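Local coordinates for DNA repair protein RecN (Deinococcus radiodurans, PDB 4ABY) that hydrolyses ATP through an SMC-like head domain and probably takes part in the recombinational repair of DNA double-strand breaks, at residues A[38-49]-A[53-65]. Numbering follows the deposited sequence.
Sequences PRLSRLEIRNLA and QLELELGGGFCAF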
loop_
_atom_site.group_PDB
_atom_site.type_symbol
_atom_site.label_atom_id
_atom_site.label_comp_id
_atom_site.label_asym_id
_atom_site.label_seq_id
_atom_site.Cartn_x
_atom_site.Cartn_y
_atom_site.Cartn_z
ATOM N N PRO A 38 0.632 -14.734 -7.754
ATOM C CA PRO A 38 -0.096 -14.214 -8.918
ATOM C C PRO A 38 0.281 -12.759 -9.175
ATOM O O PRO A 38 -0.595 -11.893 -9.193
ATOM C CB PRO A 38 -1.567 -14.296 -8.482
ATOM C CG PRO A 38 -1.569 -15.069 -7.171
ATOM C CD PRO A 38 -0.231 -14.839 -6.568
ATOM N N ARG A 39 1.570 -12.496 -9.363
ATOM C CA ARG A 39 2.064 -11.132 -9.516
ATOM C C ARG A 39 1.561 -10.457 -10.782
ATOM O O ARG A 39 0.979 -11.098 -11.652
ATOM C CB ARG A 39 3.590 -11.120 -9.529
ATOM C CG ARG A 39 4.195 -11.888 -10.681
ATOM C CD ARG A 39 5.629 -11.471 -10.926
ATOM N NE ARG A 39 6.373 -12.498 -11.645
ATOM C CZ ARG A 39 6.425 -12.598 -12.970
ATOM N NH1 ARG A 39 5.776 -11.726 -13.730
ATOM N NH2 ARG A 39 7.128 -13.573 -13.536
ATOM N N LEU A 40 1.791 -9.154 -10.877
ATOM C CA LEU A 40 1.546 -8.421 -12.110
ATOM C C LEU A 40 2.662 -8.757 -13.095
ATOM O O LEU A 40 3.801 -8.321 -12.927
ATOM C CB LEU A 40 1.511 -6.920 -11.832
ATOM C CG LEU A 40 1.379 -5.982 -13.032
ATOM C CD1 LEU A 40 0.061 -6.190 -13.744
ATOM C CD2 LEU A 40 1.522 -4.539 -12.588
ATOM N N SER A 41 2.332 -9.544 -14.114
ATOM C CA SER A 41 3.320 -10.065 -15.054
ATOM C C SER A 41 3.681 -9.061 -16.142
ATOM O O SER A 41 4.831 -8.979 -16.571
ATOM C CB SER A 41 2.804 -11.349 -15.711
ATOM O OG SER A 41 2.449 -12.325 -14.746
ATOM N N ARG A 42 2.685 -8.309 -16.592
ATOM C CA ARG A 42 2.857 -7.411 -17.724
ATOM C C ARG A 42 2.017 -6.154 -17.539
ATOM O O ARG A 42 0.981 -6.176 -16.871
ATOM C CB ARG A 42 2.465 -8.130 -19.017
ATOM C CG ARG A 42 2.785 -7.384 -20.296
ATOM C CD ARG A 42 2.552 -8.278 -21.511
ATOM N NE ARG A 42 2.486 -7.514 -22.753
ATOM C CZ ARG A 42 3.539 -7.233 -23.516
ATOM N NH1 ARG A 42 4.750 -7.658 -23.169
ATOM N NH2 ARG A 42 3.381 -6.526 -24.629
ATOM N N LEU A 43 2.474 -5.058 -18.130
ATOM C CA LEU A 43 1.803 -3.775 -17.990
ATOM C C LEU A 43 1.873 -3.040 -19.312
ATOM O O LEU A 43 2.957 -2.825 -19.853
ATOM C CB LEU A 43 2.480 -2.948 -16.896
ATOM C CG LEU A 43 1.913 -1.568 -16.569
ATOM C CD1 LEU A 43 0.459 -1.666 -16.129
ATOM C CD2 LEU A 43 2.753 -0.904 -15.495
ATOM N N GLU A 44 0.717 -2.663 -19.844
ATOM C CA GLU A 44 0.675 -1.962 -21.117
ATOM C C GLU A 44 0.079 -0.577 -20.945
ATOM O O GLU A 44 -1.061 -0.431 -20.512
ATOM C CB GLU A 44 -0.134 -2.749 -22.145
ATOM C CG GLU A 44 0.437 -4.112 -22.474
ATOM C CD GLU A 44 -0.390 -4.837 -23.511
ATOM O OE1 GLU A 44 -1.349 -4.226 -24.033
ATOM O OE2 GLU A 44 -0.084 -6.013 -23.803
ATOM N N ILE A 45 0.853 0.441 -21.290
ATOM C CA ILE A 45 0.392 1.812 -21.162
ATOM C C ILE A 45 0.433 2.495 -22.516
ATOM O O ILE A 45 1.434 2.430 -23.216
ATOM C CB ILE A 45 1.259 2.605 -20.164
ATOM C CG1 ILE A 45 1.228 1.949 -18.782
ATOM C CG2 ILE A 45 0.783 4.039 -20.068
ATOM C CD1 ILE A 45 2.211 2.551 -17.805
ATOM N N ARG A 46 -0.660 3.146 -22.889
ATOM C CA ARG A 46 -0.709 3.855 -24.157
ATOM C C ARG A 46 -1.204 5.285 -23.963
ATOM O O ARG A 46 -2.220 5.520 -23.314
ATOM C CB ARG A 46 -1.583 3.101 -25.163
ATOM C CG ARG A 46 -1.504 3.637 -26.585
ATOM C CD ARG A 46 -2.465 2.900 -27.507
ATOM N NE ARG A 46 -3.828 2.896 -26.975
ATOM C CZ ARG A 46 -4.720 3.864 -27.179
ATOM N NH1 ARG A 46 -4.400 4.923 -27.909
ATOM N NH2 ARG A 46 -5.936 3.774 -26.649
ATOM N N ASN A 47 -0.458 6.234 -24.518
ATOM C CA ASN A 47 -0.794 7.649 -24.437
ATOM C C ASN A 47 -1.016 8.156 -23.022
ATOM O O ASN A 47 -1.973 8.878 -22.764
ATOM C CB ASN A 47 -2.011 7.958 -25.304
ATOM C CG ASN A 47 -1.713 7.836 -26.784
ATOM O OD1 ASN A 47 -0.566 7.968 -27.210
ATOM N ND2 ASN A 47 -2.749 7.587 -27.578
ATOM N N LEU A 48 -0.126 7.783 -22.109
ATOM C CA LEU A 48 -0.165 8.313 -20.751
ATOM C C LEU A 48 1.047 9.206 -20.494
ATOM O O LEU A 48 2.186 8.734 -20.469
ATOM C CB LEU A 48 -0.227 7.176 -19.726
ATOM C CG LEU A 48 -0.525 7.529 -18.265
ATOM C CD1 LEU A 48 -0.982 6.296 -17.519
ATOM C CD2 LEU A 48 0.675 8.154 -17.572
ATOM N N ALA A 49 0.794 10.499 -20.314
ATOM C CA ALA A 49 1.846 11.467 -20.010
ATOM C C ALA A 49 2.948 11.505 -21.063
ATOM O O ALA A 49 2.735 11.980 -22.177
ATOM C CB ALA A 49 2.433 11.197 -18.645
ATOM N N GLN A 53 3.696 4.518 -26.252
ATOM C CA GLN A 53 3.401 3.095 -26.193
ATOM C C GLN A 53 4.450 2.421 -25.321
ATOM O O GLN A 53 5.648 2.541 -25.572
ATOM C CB GLN A 53 3.424 2.490 -27.598
ATOM C CG GLN A 53 2.925 1.054 -27.679
ATOM C CD GLN A 53 1.421 0.969 -27.877
ATOM O OE1 GLN A 53 0.838 1.746 -28.639
ATOM N NE2 GLN A 53 0.784 0.018 -27.195
ATOM N N LEU A 54 3.998 1.717 -24.291
ATOM C CA LEU A 54 4.907 1.079 -23.349
ATOM C C LEU A 54 4.397 -0.308 -23.020
ATOM O O LEU A 54 3.295 -0.470 -22.501
ATOM C CB LEU A 54 5.046 1.928 -22.075
ATOM C CG LEU A 54 5.883 1.492 -20.862
ATOM C CD1 LEU A 54 5.036 0.787 -19.809
ATOM C CD2 LEU A 54 7.080 0.640 -21.253
ATOM N N GLU A 55 5.200 -1.312 -23.343
ATOM C CA GLU A 55 4.872 -2.682 -22.987
ATOM C C GLU A 55 5.959 -3.213 -22.077
ATOM O O GLU A 55 7.095 -3.401 -22.497
ATOM C CB GLU A 55 4.723 -3.544 -24.239
ATOM C CG GLU A 55 3.480 -3.191 -25.039
ATOM C CD GLU A 55 3.463 -3.813 -26.415
ATOM O OE1 GLU A 55 4.561 -4.067 -26.961
ATOM O OE2 GLU A 55 2.350 -4.030 -26.947
ATOM N N LEU A 56 5.610 -3.436 -20.820
ATOM C CA LEU A 56 6.613 -3.783 -19.830
ATOM C C LEU A 56 6.381 -5.156 -19.233
ATOM O O LEU A 56 5.399 -5.388 -18.531
ATOM C CB LEU A 56 6.663 -2.733 -18.718
ATOM C CG LEU A 56 7.647 -3.021 -17.583
ATOM C CD1 LEU A 56 9.080 -2.912 -18.076
ATOM C CD2 LEU A 56 7.411 -2.084 -16.408
ATOM N N GLU A 57 7.295 -6.068 -19.530
ATOM C CA GLU A 57 7.307 -7.361 -18.876
ATOM C C GLU A 57 8.060 -7.192 -17.569
ATOM O O GLU A 57 9.290 -7.253 -17.535
ATOM C CB GLU A 57 8.016 -8.397 -19.749
ATOM C CG GLU A 57 7.565 -9.823 -19.512
ATOM C CD GLU A 57 6.573 -10.286 -20.556
ATOM O OE1 GLU A 57 6.931 -10.271 -21.754
ATOM O OE2 GLU A 57 5.441 -10.665 -20.179
ATOM N N LEU A 58 7.328 -6.950 -16.493
ATOM C CA LEU A 58 7.958 -6.843 -15.188
ATOM C C LEU A 58 7.431 -7.938 -14.288
ATOM O O LEU A 58 6.228 -8.187 -14.249
ATOM C CB LEU A 58 7.707 -5.468 -14.562
ATOM C CG LEU A 58 6.474 -5.256 -13.676
ATOM C CD1 LEU A 58 6.598 -3.930 -12.966
ATOM C CD2 LEU A 58 5.189 -5.311 -14.471
ATOM N N GLY A 59 8.329 -8.602 -13.571
ATOM C CA GLY A 59 7.907 -9.621 -12.631
ATOM C C GLY A 59 8.949 -9.849 -11.566
ATOM O O GLY A 59 10.072 -9.373 -11.699
ATOM N N GLY A 60 8.580 -10.564 -10.508
ATOM C CA GLY A 60 9.562 -11.001 -9.535
ATOM C C GLY A 60 9.253 -10.632 -8.101
ATOM O O GLY A 60 8.148 -10.856 -7.610
ATOM N N GLY A 61 10.246 -10.083 -7.415
ATOM C CA GLY A 61 10.054 -9.652 -6.044
ATOM C C GLY A 61 10.164 -8.150 -5.980
ATOM O O GLY A 61 9.208 -7.434 -6.263
ATOM N N PHE A 62 11.351 -7.676 -5.625
ATOM C CA PHE A 62 11.618 -6.250 -5.523
ATOM C C PHE A 62 12.022 -5.679 -6.879
ATOM O O PHE A 62 13.102 -5.971 -7.393
ATOM C CB PHE A 62 12.716 -6.012 -4.486
ATOM C CG PHE A 62 13.045 -4.568 -4.266
ATOM C CD1 PHE A 62 12.305 -3.570 -4.871
ATOM C CD2 PHE A 62 14.095 -4.210 -3.443
ATOM C CE1 PHE A 62 12.608 -2.243 -4.666
ATOM C CE2 PHE A 62 14.405 -2.886 -3.231
ATOM C CZ PHE A 62 13.660 -1.898 -3.844
ATOM N N CYS A 63 11.145 -4.862 -7.452
ATOM C CA CYS A 63 11.421 -4.208 -8.721
ATOM C C CYS A 63 11.715 -2.737 -8.502
ATOM O O CYS A 63 10.879 -2.006 -7.982
ATOM C CB CYS A 63 10.231 -4.358 -9.659
ATOM S SG CYS A 63 9.774 -6.062 -9.957
ATOM N N ALA A 64 12.904 -2.301 -8.898
ATOM C CA ALA A 64 13.288 -0.910 -8.719
ATOM C C ALA A 64 13.241 -0.167 -10.041
ATOM O O ALA A 64 13.709 -0.666 -11.062
ATOM C CB ALA A 64 14.671 -0.812 -8.108
ATOM N N PHE A 65 12.667 1.027 -10.018
ATOM C CA PHE A 65 12.627 1.871 -11.198
ATOM C C PHE A 65 13.448 3.133 -10.962
ATOM O O PHE A 65 13.199 3.886 -10.018
ATOM C CB PHE A 65 11.182 2.192 -11.563
ATOM C CG PHE A 65 10.404 0.993 -12.012
ATOM C CD1 PHE A 65 10.018 0.024 -11.102
ATOM C CD2 PHE A 65 10.077 0.816 -13.348
ATOM C CE1 PHE A 65 9.308 -1.092 -11.513
ATOM C CE2 PHE A 65 9.367 -0.299 -13.762
ATOM C CZ PHE A 65 8.982 -1.251 -12.843
#
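A β-hairpin at the start of the SMC-like ATPase head pairs strand 42-46 with antiparallel strand 53-57 at the border of an antiparallel sheet. Leu43 and Leu56 form one hydrogen-bonded pair, Leu56 N to Leu43 O being 2.9 Å, and Ile45 with Leu54 forms the next. Leu43, Ile45, Leu54 and Leu56 share the buried face, where Ile45 CD1 lies alongside Leu54 CD1 at 3.9 Å. Branched aliphatic residues suit this face because helix 69-83, whose first turn belongs to the predicted ATP-binding P-loop, packs against Leu43 and Ile45. Further along, Leu58 CD2 reaches Leu40 CG at 4.1 Å, while Leu58 also touches Leu350 on strand 348-352 of the mixed sheet. The other face is polar, mostly charged, and more exposed. Arg42, CG anti to its N (chi1 -171°) and extended to NE, sends its guanidinium among three glutamates: NH2 pairs with Glu55 OE2 at 3.6 Å, and NH1 makes a long salt bridge to Glu57 OE1 (3.7 Å). Its positive charge probably eases the closeness of Glu44 and Glu55, whose OE2 atoms are 4.4 Å apart. Within its own strand, Arg42 NE donates in the guanidinium plane to the anti lone pair of Glu44 OE2, 3.2 Å away and nearly straight at 166°.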